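1-deoxy-D-xylulose 5-phosphate reductoisomerase (Moraxella catarrhalis, PDB 4ZQG) catalyses the NAD(P)H-dependent rearrangement and reduction of 1-deoxy-D-xylulose 5-phosphate to 2-C-methyl-D-erythritol 4-phosphate in the MEP pathway of isoprenoid synthesis. Local coordinates at residues Trp216-Gln220 with Lys221-Asp225; Leu236-Ala239 with Cys240-Asp244; Ala335-Ala338 with Leu339-Asn343; Leu357-Ile360 with Ala361-Val364; Arg399-Ala402 with Thr403-Lys407. All coordinates share one frame; numbering follows the deposited sequence.

Contact 1: residues Trp216-Gln220 with Lys221-Asp225; sequences WSMGQ and KISID. With NAD (nicotinamide-adenine-dinucleotide), chain C; FOM (3-[formyl(hydroxy)amino]propylphosphonic acid), chain E.
Met218 and Ile222 meet side chain to side chain, crossing at about a right angle, with Met218 CB 3.4 Å from Ile222 CG2. Both also touch the bound ligands. Met218 SD lies 3.5 Å from C2 of fosmidomycin. Its CB and CG run along the carboxamide of the nicotinamide. The methionine CG sits anti to the carbonyl carbon (chi1 -49°), and a bend at chi3 turns CE back toward Ser223. Ile222 CD1 reaches the nicotinamide ring, 3.4 Å from C6N of the NAD, and also comes near O2 of fosmidomycin. Trp216 lays one ring face against the inhibitor; C2 sits 3.6 Å above the plane, offset toward the rim. Gly219 gives its N-H to the dinucleotide phosphate oxygen O1N in a weak bond of 2.8 Å.

Behind this layer, the backbone and the Ser223 hydroxyl hold the loop to the helix. Gly219 is the N-cap residue of helix 220-228. Its carbonyl O takes a bond of 2.6 Å from Ser223 OG, arriving 20° out of the carbonyl plane, and a weak one from Ser223 N. Ile224 N follows with a bond to Gln220 O. Further out, Lys221 NZ forms a salt bridge with Asp225 OD2 at 3.3 Å; its hydrogen bond is weak. Asp225 OD1 accepts a hydrogen bond from Asn343 ND2 of helix 333-351, so the carboxylate has a partner on each oxygen. The whole is a loop leading into a helix N terminus, and it lines the reductoisomerase active site, touching both cofactor and inhibitor.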
# COMPACT_ATOMS: atom_id res chain seq x y z
N TRP A 216 -4.85 21.02 3.07
CA TRP A 216 -3.41 21.24 3.03
C TRP A 216 -3.09 22.71 3.29
O TRP A 216 -3.86 23.57 2.88
CB TRP A 216 -2.88 20.92 1.64
CG TRP A 216 -2.81 19.54 1.24
CD1 TRP A 216 -3.63 18.90 0.35
CD2 TRP A 216 -1.82 18.60 1.63
NE1 TRP A 216 -3.21 17.61 0.18
CE2 TRP A 216 -2.10 17.39 0.95
CE3 TRP A 216 -0.72 18.64 2.49
CZ2 TRP A 216 -1.34 16.25 1.11
CZ3 TRP A 216 0.03 17.50 2.65
CH2 TRP A 216 -0.28 16.32 1.96
N SER A 217 -1.96 22.97 3.95
CA SER A 217 -1.36 24.31 4.03
C SER A 217 -0.05 24.31 3.27
O SER A 217 0.85 23.53 3.59
CB SER A 217 -1.07 24.69 5.46
OG SER A 217 -2.11 25.49 5.95
N MET A 218 0.05 25.15 2.25
CA MET A 218 1.18 25.10 1.34
C MET A 218 1.55 26.49 0.88
O MET A 218 0.91 27.48 1.28
CB MET A 218 0.81 24.26 0.13
CG MET A 218 0.20 22.91 0.47
SD MET A 218 -0.44 22.10 -1.00
CE MET A 218 -2.01 22.94 -1.21
N GLY A 219 2.59 26.58 0.04
CA GLY A 219 2.93 27.83 -0.61
C GLY A 219 1.77 28.32 -1.46
O GLY A 219 0.76 27.62 -1.65
N GLN A 220 1.91 29.52 -1.99
CA GLN A 220 0.87 30.16 -2.76
C GLN A 220 0.65 29.52 -4.13
O GLN A 220 -0.49 29.41 -4.62
CB GLN A 220 1.23 31.61 -2.98
CG GLN A 220 1.00 32.51 -1.77
CD GLN A 220 1.02 33.96 -2.20
OE1 GLN A 220 2.08 34.51 -2.55
NE2 GLN A 220 -0.18 34.57 -2.26
N LYS A 221 1.76 29.15 -4.77
CA LYS A 221 1.72 28.68 -6.15
C LYS A 221 1.02 27.27 -6.31
O LYS A 221 -0.00 27.15 -7.01
CB LYS A 221 3.14 28.67 -6.73
CG LYS A 221 3.17 28.42 -8.22
CD LYS A 221 4.48 27.78 -8.65
CE LYS A 221 4.24 26.85 -9.84
NZ LYS A 221 3.33 27.46 -10.85
N ILE A 222 1.60 26.26 -5.65
CA ILE A 222 1.03 24.95 -5.53
C ILE A 222 -0.40 25.08 -5.03
O ILE A 222 -1.28 24.41 -5.50
CB ILE A 222 1.90 23.98 -4.67
CG1 ILE A 222 1.59 22.54 -5.03
CG2 ILE A 222 1.69 24.16 -3.19
CD1 ILE A 222 2.48 21.52 -4.36
N SER A 223 -0.67 26.01 -4.16
CA SER A 223 -2.03 26.19 -3.73
C SER A 223 -2.95 26.48 -4.91
O SER A 223 -3.98 25.85 -5.04
CB SER A 223 -2.13 27.25 -2.60
OG SER A 223 -1.68 26.69 -1.37
N ILE A 224 -2.58 27.42 -5.77
CA ILE A 224 -3.45 27.81 -6.91
C ILE A 224 -3.56 26.70 -7.97
O ILE A 224 -4.62 26.43 -8.55
CB ILE A 224 -2.92 29.09 -7.58
CG1 ILE A 224 -2.94 30.27 -6.58
CG2 ILE A 224 -3.75 29.45 -8.81
CD1 ILE A 224 -4.33 30.74 -6.19
N ASP A 225 -2.43 26.07 -8.19
CA ASP A 225 -2.35 24.93 -9.05
C ASP A 225 -3.30 23.78 -8.63
O ASP A 225 -3.79 23.00 -9.47
CB ASP A 225 -0.92 24.45 -9.06
CG ASP A 225 -0.03 25.30 -9.94
OD1 ASP A 225 -0.57 26.15 -10.75
OD2 ASP A 225 1.22 25.08 -9.83
PA NAD C . 7.02 28.32 -0.84
O1A NAD C . 6.51 29.35 -1.79
O2A NAD C . 6.39 28.13 0.52
O5B NAD C . 8.62 28.42 -0.66
C5B NAD C . 9.54 28.46 -1.74
C4B NAD C . 10.99 28.52 -1.23
O4B NAD C . 11.83 28.76 -2.37
C3B NAD C . 11.25 29.65 -0.22
O3B NAD C . 12.19 29.27 0.79
C2B NAD C . 11.83 30.76 -1.09
O2B NAD C . 12.83 31.53 -0.42
C1B NAD C . 12.45 30.05 -2.28
N9A NAD C . 12.30 30.84 -3.54
C8A NAD C . 11.15 31.38 -3.99
N7A NAD C . 11.35 32.04 -5.15
C5A NAD C . 12.64 31.95 -5.46
C6A NAD C . 13.47 32.46 -6.57
N6A NAD C . 12.90 33.20 -7.58
N1A NAD C . 14.78 32.15 -6.51
C2A NAD C . 15.32 31.43 -5.49
N3A NAD C . 14.63 30.94 -4.43
C4A NAD C . 13.29 31.16 -4.38
O3 NAD C . 6.96 26.93 -1.66
PN NAD C . 6.43 25.48 -1.18
O1N NAD C . 4.93 25.59 -1.18
O2N NAD C . 7.28 25.03 -0.01
O5D NAD C . 6.89 24.68 -2.50
C5D NAD C . 8.23 24.22 -2.68
C4D NAD C . 8.29 23.18 -3.80
O4D NAD C . 7.84 21.90 -3.36
C3D NAD C . 7.40 23.59 -4.95
O3D NAD C . 8.04 23.18 -6.15
C2D NAD C . 6.10 22.85 -4.70
O2D NAD C . 5.36 22.67 -5.92
C1D NAD C . 6.62 21.56 -4.05
N1N NAD C . 5.64 20.97 -3.12
C2N NAD C . 5.21 21.64 -2.03
C3N NAD C . 4.25 21.08 -1.16
C7N NAD C . 3.77 21.79 0.08
O7N NAD C . 3.17 21.16 0.94
N7N NAD C . 4.01 23.08 0.25
C4N NAD C . 3.75 19.82 -1.45
C5N NAD C . 4.22 19.16 -2.56
C6N NAD C . 5.16 19.74 -3.40
O2 FOM E . 0.61 18.41 -4.04
N1 FOM E . 0.17 18.19 -2.76
C1 FOM E . 0.74 17.35 -1.99
O1 FOM E . 1.69 16.69 -2.39
C2 FOM E . -1.03 18.94 -2.39
C3 FOM E . -2.01 18.36 -3.41
C4 FOM E . -3.32 19.09 -3.42
PA1 FOM E . -4.23 18.36 -4.76
OP1 FOM E . -4.51 16.85 -4.34
OP2 FOM E . -3.37 18.24 -5.93
OP3 FOM E . -5.61 19.13 -5.15

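Contact 2: residues Leu236-Ala239 with Cys240-Asp244; sequences LIEA and CHLFD
Helix 230-243 carries this contact in its C-terminal half, where Leu236-Ala239 hands over to Cys240-Asp244. Four consecutive backbone bonds join the segments in i to i+4 steps. They run from Cys240 N to Leu236 O, His241 N to Ile237 O, Leu242 N to Glu238 O, and Phe243 N to Ala239 O. Leu242 N lies 2.9 Å from Glu238 O.

Side chains one turn apart lie along the same faces of the helix. Ile237 and His241 run side by side and point the same way. The imidazole has CG anti to the carbonyl carbon (chi1 -62°), which brings CD2 back over the preceding turn. His241 CD2 lies 3.2 Å from Ile237 O. It also touches Ile237 CG2. Glu238 and Leu242 make a second such pair, with Glu238 CG 3.9 Å from Leu242 CD1. The extended glutamate chain carries its carboxylate toward the metal site. Its OE2 lies close to Asp154 OD2, a like-charged neighbour and a magnesium ligand. Ala239 CB packs at 4.1 Å against Phe243 CD1.

Asp244 leaves the helix with positive phi, and its OD1 is bonded to His176 NE2. Leu242 O is bonded to Asn172 ND2. The pattern is that of a regular alpha-helix near its C-terminal end, in the domain that supplies the magnesium ligands.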
# COMPACT_ATOMS: atom_id res chain seq x y z
N LEU A 236 1.65 14.67 -13.01
CA LEU A 236 1.61 13.68 -14.08
C LEU A 236 2.94 13.65 -14.84
O LEU A 236 3.53 12.56 -15.05
CB LEU A 236 0.38 13.92 -14.97
CG LEU A 236 0.33 13.24 -16.31
CD1 LEU A 236 0.40 11.75 -16.07
CD2 LEU A 236 -0.96 13.57 -17.03
N ILE A 237 3.46 14.82 -15.22
CA ILE A 237 4.71 14.84 -15.92
C ILE A 237 5.87 14.45 -15.02
O ILE A 237 6.75 13.70 -15.45
CB ILE A 237 4.94 16.20 -16.56
CG1 ILE A 237 3.89 16.43 -17.64
CG2 ILE A 237 6.34 16.29 -17.15
CD1 ILE A 237 3.48 17.88 -17.77
N GLU A 238 5.87 14.92 -13.77
CA GLU A 238 6.85 14.50 -12.75
C GLU A 238 6.91 12.99 -12.64
O GLU A 238 8.00 12.41 -12.65
CB GLU A 238 6.54 15.12 -11.35
CG GLU A 238 7.56 14.82 -10.21
CD GLU A 238 7.25 15.50 -8.84
OE1 GLU A 238 8.21 15.91 -8.13
OE2 GLU A 238 6.05 15.62 -8.45
N ALA A 239 5.75 12.35 -12.55
CA ALA A 239 5.67 10.90 -12.44
C ALA A 239 6.29 10.16 -13.64
O ALA A 239 7.04 9.17 -13.46
CB ALA A 239 4.24 10.48 -12.26
N CYS A 240 6.01 10.64 -14.84
CA CYS A 240 6.64 10.07 -16.02
C CYS A 240 8.15 10.03 -15.90
O CYS A 240 8.73 8.99 -16.12
CB CYS A 240 6.23 10.83 -17.30
SG CYS A 240 4.47 10.80 -17.76
N HIS A 241 8.80 11.13 -15.53
CA HIS A 241 10.25 11.10 -15.37
C HIS A 241 10.69 10.28 -14.20
O HIS A 241 11.69 9.58 -14.28
CB HIS A 241 10.84 12.49 -15.23
CG HIS A 241 10.61 13.36 -16.41
ND1 HIS A 241 11.32 13.21 -17.58
CD2 HIS A 241 9.70 14.34 -16.62
CE1 HIS A 241 10.85 14.06 -18.47
NE2 HIS A 241 9.88 14.77 -17.91
N LEU A 242 10.00 10.40 -13.08
CA LEU A 242 10.50 9.73 -11.88
C LEU A 242 10.47 8.24 -12.05
O LEU A 242 11.40 7.53 -11.65
CB LEU A 242 9.66 10.11 -10.66
CG LEU A 242 10.03 11.37 -9.88
CD1 LEU A 242 9.00 11.53 -8.77
CD2 LEU A 242 11.44 11.26 -9.35
N PHE A 243 9.37 7.75 -12.61
CA PHE A 243 9.13 6.33 -12.66
C PHE A 243 9.31 5.74 -14.05
O PHE A 243 9.06 4.57 -14.27
CB PHE A 243 7.74 6.08 -12.13
CG PHE A 243 7.54 6.64 -10.77
CD1 PHE A 243 6.57 7.59 -10.53
CD2 PHE A 243 8.32 6.21 -9.73
CE1 PHE A 243 6.39 8.11 -9.27
CE2 PHE A 243 8.12 6.69 -8.47
CZ PHE A 243 7.17 7.66 -8.25
N ASP A 244 9.81 6.57 -14.96
CA ASP A 244 10.24 6.16 -16.27
C ASP A 244 9.13 5.53 -17.11
O ASP A 244 9.36 4.53 -17.77
CB ASP A 244 11.43 5.23 -16.16
CG ASP A 244 12.15 5.13 -17.44
OD1 ASP A 244 12.41 3.99 -17.89
OD2 ASP A 244 12.39 6.19 -18.06

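Contact 3: residues Ala335-Ala338 with Leu339-Asn343; sequences ACIA and LNTAN
Thr341 and Ile337 lie one turn apart on helix 333-351, an alpha-helix of the C-terminal part of the enzyme whose residues are buried here. Their side chains run alongside each other and point the same way. Thr341 CB sits 3.4 Å from Ile337 O. Thr341 OG1, anti to the carbonyl carbon (chi1 -57°), turns back along the helix and lies 3.4 Å from Ile337 O, with Ile337 CG2 a little farther. Its hydrogen-bond partner is Asp395 OD1 of helix 387-409. The other branch, CG2, points toward that same helix and packs against Arg399. One residue thus serves both its own turn and a neighbouring helix.

Leu339 CB lies 3.2 Å from Cys336 O, and the branched end of the side chain reaches Ile237 of helix 230-243 and Val364 of helix 359-368. Asn340 sends its amide away from the preceding turn. ND2 is held by Glu344 OE2, one turn further along the helix.

The main chain is regular. Asn340 N bonds to Cys336 O at 2.7 Å, and Thr341 N to Ile337 O at 2.9 Å. Ala342 N bonds to Ala338 O in the same way. The first bond of the series departs most in direction: Leu339 N stands 41° out of the carbonyl plane of Ala335, yet lies 2.9 Å from Ala335 O.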
# COMPACT_ATOMS: atom_id res chain seq x y z
N ALA A 335 6.93 21.13 -24.85
CA ALA A 335 5.55 21.50 -24.53
C ALA A 335 5.30 21.57 -23.05
O ALA A 335 4.36 22.21 -22.62
CB ALA A 335 4.58 20.52 -25.14
N CYS A 336 6.09 20.84 -22.29
CA CYS A 336 5.99 20.84 -20.83
C CYS A 336 6.49 22.13 -20.22
O CYS A 336 5.93 22.62 -19.23
CB CYS A 336 6.71 19.64 -20.25
SG CYS A 336 5.78 18.14 -20.62
N ILE A 337 7.53 22.68 -20.84
CA ILE A 337 8.06 23.99 -20.54
C ILE A 337 7.04 25.04 -20.92
O ILE A 337 6.63 25.85 -20.11
CB ILE A 337 9.39 24.19 -21.26
CG1 ILE A 337 10.41 23.29 -20.60
CG2 ILE A 337 9.81 25.66 -21.23
CD1 ILE A 337 11.68 23.13 -21.39
N ALA A 338 6.60 25.03 -22.16
CA ALA A 338 5.52 25.90 -22.54
C ALA A 338 4.47 25.80 -21.46
O ALA A 338 4.02 26.81 -20.98
CB ALA A 338 4.94 25.52 -23.89
N LEU A 339 4.11 24.59 -21.06
CA LEU A 339 3.03 24.38 -20.09
C LEU A 339 3.32 25.01 -18.74
O LEU A 339 2.51 25.77 -18.22
CB LEU A 339 2.76 22.89 -19.85
CG LEU A 339 1.66 22.57 -18.82
CD1 LEU A 339 0.31 22.37 -19.50
CD2 LEU A 339 2.03 21.36 -17.98
N ASN A 340 4.44 24.63 -18.16
CA ASN A 340 4.78 25.03 -16.82
C ASN A 340 5.00 26.54 -16.67
O ASN A 340 4.42 27.18 -15.78
CB ASN A 340 6.03 24.35 -16.35
CG ASN A 340 6.42 24.82 -14.99
OD1 ASN A 340 5.59 24.79 -14.07
ND2 ASN A 340 7.65 25.34 -14.85
N THR A 341 5.82 27.09 -17.56
CA THR A 341 6.06 28.52 -17.63
C THR A 341 4.81 29.32 -17.98
O THR A 341 4.51 30.28 -17.30
CB THR A 341 7.17 28.88 -18.62
OG1 THR A 341 8.36 28.18 -18.25
CG2 THR A 341 7.44 30.34 -18.59
N ALA A 342 4.07 28.97 -19.01
CA ALA A 342 2.87 29.74 -19.27
C ALA A 342 2.12 29.80 -17.94
O ALA A 342 1.77 30.87 -17.49
CB ALA A 342 2.03 29.13 -20.37
N ASN A 343 1.97 28.65 -17.28
CA ASN A 343 1.20 28.54 -16.04
C ASN A 343 1.82 29.38 -14.91
O ASN A 343 1.09 30.06 -14.19
CB ASN A 343 1.09 27.05 -15.64
CG ASN A 343 0.41 26.83 -14.30
OD1 ASN A 343 -0.84 26.89 -14.17
ND2 ASN A 343 1.24 26.55 -13.27

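Contact 4: residues Leu357-Ile360 with Ala361-Val364; sequences LTDI and AVIV
Val364 has CG2 anti to the carbonyl carbon and CG1 anti to the backbone N (chi1 178°). This folds Val364 CG2 back over the preceding turn, 3.1 Å from Ile360 O. Ile360 is turned so that its CG2 is anti to the backbone N, with chi1 at -66°. The two methyls then meet loosely, Ile360 CG2 lying 4.4 Å from Val364 CG2. Ile363 repeats the pattern one residue earlier. Ile363 CG1 bends back to 3.3 Å from Asp359 O. Val362 does likewise on the more exposed side, with CG2 3.6 Å from Thr358 O and near the CA of Asp359.

The backbone in the N-terminal part of helix 359-368 is only partly regular. Ile363 N bonds well to Asp359 O, at 3.2 Å and with the donor tilted 20° from the carbonyl plane. Val364 N to Ile360 O is weak at 3.4 Å. Ala361 N to Thr358 O is also weak and spans three residues, not four. Asp359 OD1 accepts a bond from Cys356 N, which ties the aspartate back to the chain just before it.

Ile360 faces helices 333-351 and 220-228, where it meets Asn343 and Ile224. Ile363 turns to helix 387-409 and lies against Lys405 and Ile406. The ligands are well away from this part of the helix. The chemistry is therefore mostly apolar: branched aliphatic groups lie against the carbonyls of the preceding turn and probably shield them, Ile360, Ile363 and Val364 join this helix to its neighbours, and the aspartate supplies a polar tie on the partly exposed side.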
# COMPACT_ATOMS: atom_id res chain seq x y z
N LEU A 357 -9.53 33.30 -12.47
CA LEU A 357 -8.99 31.95 -12.23
C LEU A 357 -9.07 31.06 -13.48
O LEU A 357 -8.08 30.42 -13.84
CB LEU A 357 -9.69 31.26 -11.07
CG LEU A 357 -9.06 29.92 -10.71
CD1 LEU A 357 -7.64 30.08 -10.18
CD2 LEU A 357 -9.95 29.20 -9.70
N THR A 358 -10.25 31.05 -14.12
CA THR A 358 -10.50 30.29 -15.34
C THR A 358 -9.68 30.76 -16.54
O THR A 358 -9.59 30.06 -17.55
CB THR A 358 -11.97 30.42 -15.77
OG1 THR A 358 -12.36 31.80 -15.72
CG2 THR A 358 -12.84 29.63 -14.84
N ASP A 359 -9.12 31.96 -16.45
CA ASP A 359 -8.21 32.43 -17.47
C ASP A 359 -6.87 31.66 -17.47
O ASP A 359 -6.16 31.71 -18.46
CB ASP A 359 -7.96 33.95 -17.35
CG ASP A 359 -9.13 34.82 -17.87
OD1 ASP A 359 -9.13 36.03 -17.51
OD2 ASP A 359 -10.02 34.33 -18.63
N ILE A 360 -6.52 30.97 -16.39
CA ILE A 360 -5.28 30.21 -16.39
C ILE A 360 -5.29 29.14 -17.50
O ILE A 360 -4.27 28.88 -18.12
CB ILE A 360 -4.96 29.59 -15.01
CG1 ILE A 360 -4.69 30.72 -14.00
CG2 ILE A 360 -3.78 28.61 -15.09
CD1 ILE A 360 -4.26 30.31 -12.62
N ALA A 361 -6.45 28.55 -17.75
CA ALA A 361 -6.56 27.52 -18.78
C ALA A 361 -6.34 28.09 -20.17
O ALA A 361 -5.62 27.50 -20.99
CB ALA A 361 -7.91 26.82 -18.69
N VAL A 362 -6.97 29.23 -20.43
CA VAL A 362 -6.94 29.89 -21.75
C VAL A 362 -5.53 30.27 -22.17
O VAL A 362 -5.13 30.07 -23.29
CB VAL A 362 -7.79 31.18 -21.75
CG1 VAL A 362 -8.05 31.62 -23.18
CG2 VAL A 362 -9.10 30.98 -21.00
N ILE A 363 -4.80 30.84 -21.24
CA ILE A 363 -3.45 31.35 -21.48
C ILE A 363 -2.53 30.21 -21.82
O ILE A 363 -1.69 30.35 -22.71
CB ILE A 363 -2.89 32.08 -20.22
CG1 ILE A 363 -3.68 33.36 -19.93
CG2 ILE A 363 -1.39 32.36 -20.34
CD1 ILE A 363 -3.90 34.24 -21.15
N VAL A 364 -2.67 29.12 -21.08
CA VAL A 364 -1.82 27.94 -21.24
C VAL A 364 -2.08 27.20 -22.57
O VAL A 364 -1.14 26.72 -23.20
CB VAL A 364 -1.95 26.96 -20.06
CG1 VAL A 364 -1.09 25.72 -20.27
CG2 VAL A 364 -1.52 27.63 -18.75

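Contact 5: residues Arg399-Ala402 with Thr403-Lys407; sequences RKIA and TAKIK
Thr403 grips Arg399 O twice, one turn back along helix 387-409. Thr403 N lies 3.0 Å from Arg399 O. Thr403 OG1 lies 2.8 Å from Arg399 O. The two donors reach the oxygen from opposite faces of the carbonyl plane, with OG1 standing 38° out of it. The hydroxyl gets there because OG1 is anti to the carbonyl carbon (chi1 -57°). It thus finds its acceptor within its own helix, although the residue is exposed.

The following carbonyls each take an N-H: Lys400 O from Ala404, Ile401 O from Lys405 at 2.7 Å, and Ala402 O from Ile406.

The charged ends of Arg399 and Lys405 are satisfied elsewhere. Arg399 NE pairs with Asp395 OD2, and its NH2 with Glu344 OE1 of helix 333-351. Lys405 lies side by side with Ile401, and its CE packs 3.6 Å from Ile401 CG2. Chi1 of -65° sets Lys405 CG 3.1 Å from Ile401 O; the bend at chi2 directs the chain beyond CG, and NZ goes on to a salt bridge with Asp370 OD1.

The chemistry implies that Ile401, Ala402 and the stem of Lys405 pack against neighbouring parts of the fold, while Arg399 and Lys405 are probably kept charged by their acidic partners.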
# COMPACT_ATOMS: atom_id res chain seq x y z
N ARG A 399 7.83 33.00 -21.22
CA ARG A 399 7.57 34.16 -20.32
C ARG A 399 7.06 35.37 -21.10
O ARG A 399 5.96 35.85 -20.83
CB ARG A 399 8.79 34.49 -19.42
CG ARG A 399 8.71 33.79 -18.06
CD ARG A 399 10.00 33.82 -17.23
NE ARG A 399 10.26 32.54 -16.53
CZ ARG A 399 9.56 32.07 -15.50
NH1 ARG A 399 8.55 32.76 -14.98
NH2 ARG A 399 9.87 30.86 -15.01
N LYS A 400 7.80 35.78 -22.12
CA LYS A 400 7.40 36.90 -23.00
C LYS A 400 6.02 36.68 -23.63
O LYS A 400 5.16 37.54 -23.55
CB LYS A 400 8.46 37.10 -24.09
CG LYS A 400 8.05 38.05 -25.23
CD LYS A 400 8.41 37.51 -26.62
CE LYS A 400 9.92 37.47 -26.81
NZ LYS A 400 10.24 36.68 -28.03
N ILE A 401 5.81 35.50 -24.24
CA ILE A 401 4.63 35.27 -25.08
C ILE A 401 3.39 35.10 -24.24
O ILE A 401 2.31 35.61 -24.58
CB ILE A 401 4.82 34.07 -26.00
CG1 ILE A 401 5.92 34.38 -26.99
CG2 ILE A 401 3.56 33.78 -26.77
CD1 ILE A 401 6.17 33.31 -28.00
N ALA A 402 3.55 34.38 -23.13
CA ALA A 402 2.48 34.26 -22.17
C ALA A 402 2.09 35.63 -21.63
O ALA A 402 0.92 35.96 -21.57
CB ALA A 402 2.91 33.32 -21.04
N THR A 403 3.08 36.44 -21.23
CA THR A 403 2.79 37.82 -20.82
C THR A 403 1.99 38.54 -21.90
O THR A 403 1.00 39.20 -21.59
CB THR A 403 4.04 38.65 -20.56
OG1 THR A 403 4.84 38.02 -19.56
CG2 THR A 403 3.67 40.03 -20.05
N ALA A 404 2.40 38.39 -23.15
CA ALA A 404 1.69 39.00 -24.27
C ALA A 404 0.28 38.48 -24.41
O ALA A 404 -0.62 39.24 -24.68
CB ALA A 404 2.44 38.79 -25.58
N LYS A 405 0.10 37.17 -24.26
CA LYS A 405 -1.22 36.57 -24.37
C LYS A 405 -2.14 37.14 -23.32
O LYS A 405 -3.34 37.35 -23.57
CB LYS A 405 -1.15 35.06 -24.14
CG LYS A 405 -0.38 34.23 -25.16
CD LYS A 405 -0.66 34.57 -26.61
CE LYS A 405 0.04 33.57 -27.53
NZ LYS A 405 -0.58 33.51 -28.87
N ILE A 406 -1.58 37.38 -22.14
CA ILE A 406 -2.37 37.89 -21.01
C ILE A 406 -2.89 39.25 -21.36
O ILE A 406 -4.10 39.45 -21.32
CB ILE A 406 -1.57 37.91 -19.69
CG1 ILE A 406 -1.52 36.49 -19.11
CG2 ILE A 406 -2.20 38.85 -18.68
CD1 ILE A 406 -0.38 36.25 -18.17
N LYS A 407 -1.98 40.16 -21.75
CA LYS A 407 -2.33 41.53 -22.18
C LYS A 407 -3.37 41.50 -23.31
O LYS A 407 -4.36 42.23 -23.30
CB LYS A 407 -1.08 42.32 -22.62

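The five contacts follow one another along the chain. Each is local, so none closes a long loop, and none nests in or crosses another. Contact 1 enters helix 220-228 at the active site; contact 2 lies on the next helix, 230-243, and does not touch it. Contact 3, on helix 333-351, joins the others: it meets contact 1 through Asn343, contact 2 through Cys336 and Leu339, contact 4 through Leu339, Ala342 and Asn343, and contact 5 through Thr341 and Ala342. Contacts 4 and 5 also touch, Ile363 against Ile406. The C-terminal helices 333-351, 359-368 and 387-409 thus form a cluster that backs the helices of the catalytic region.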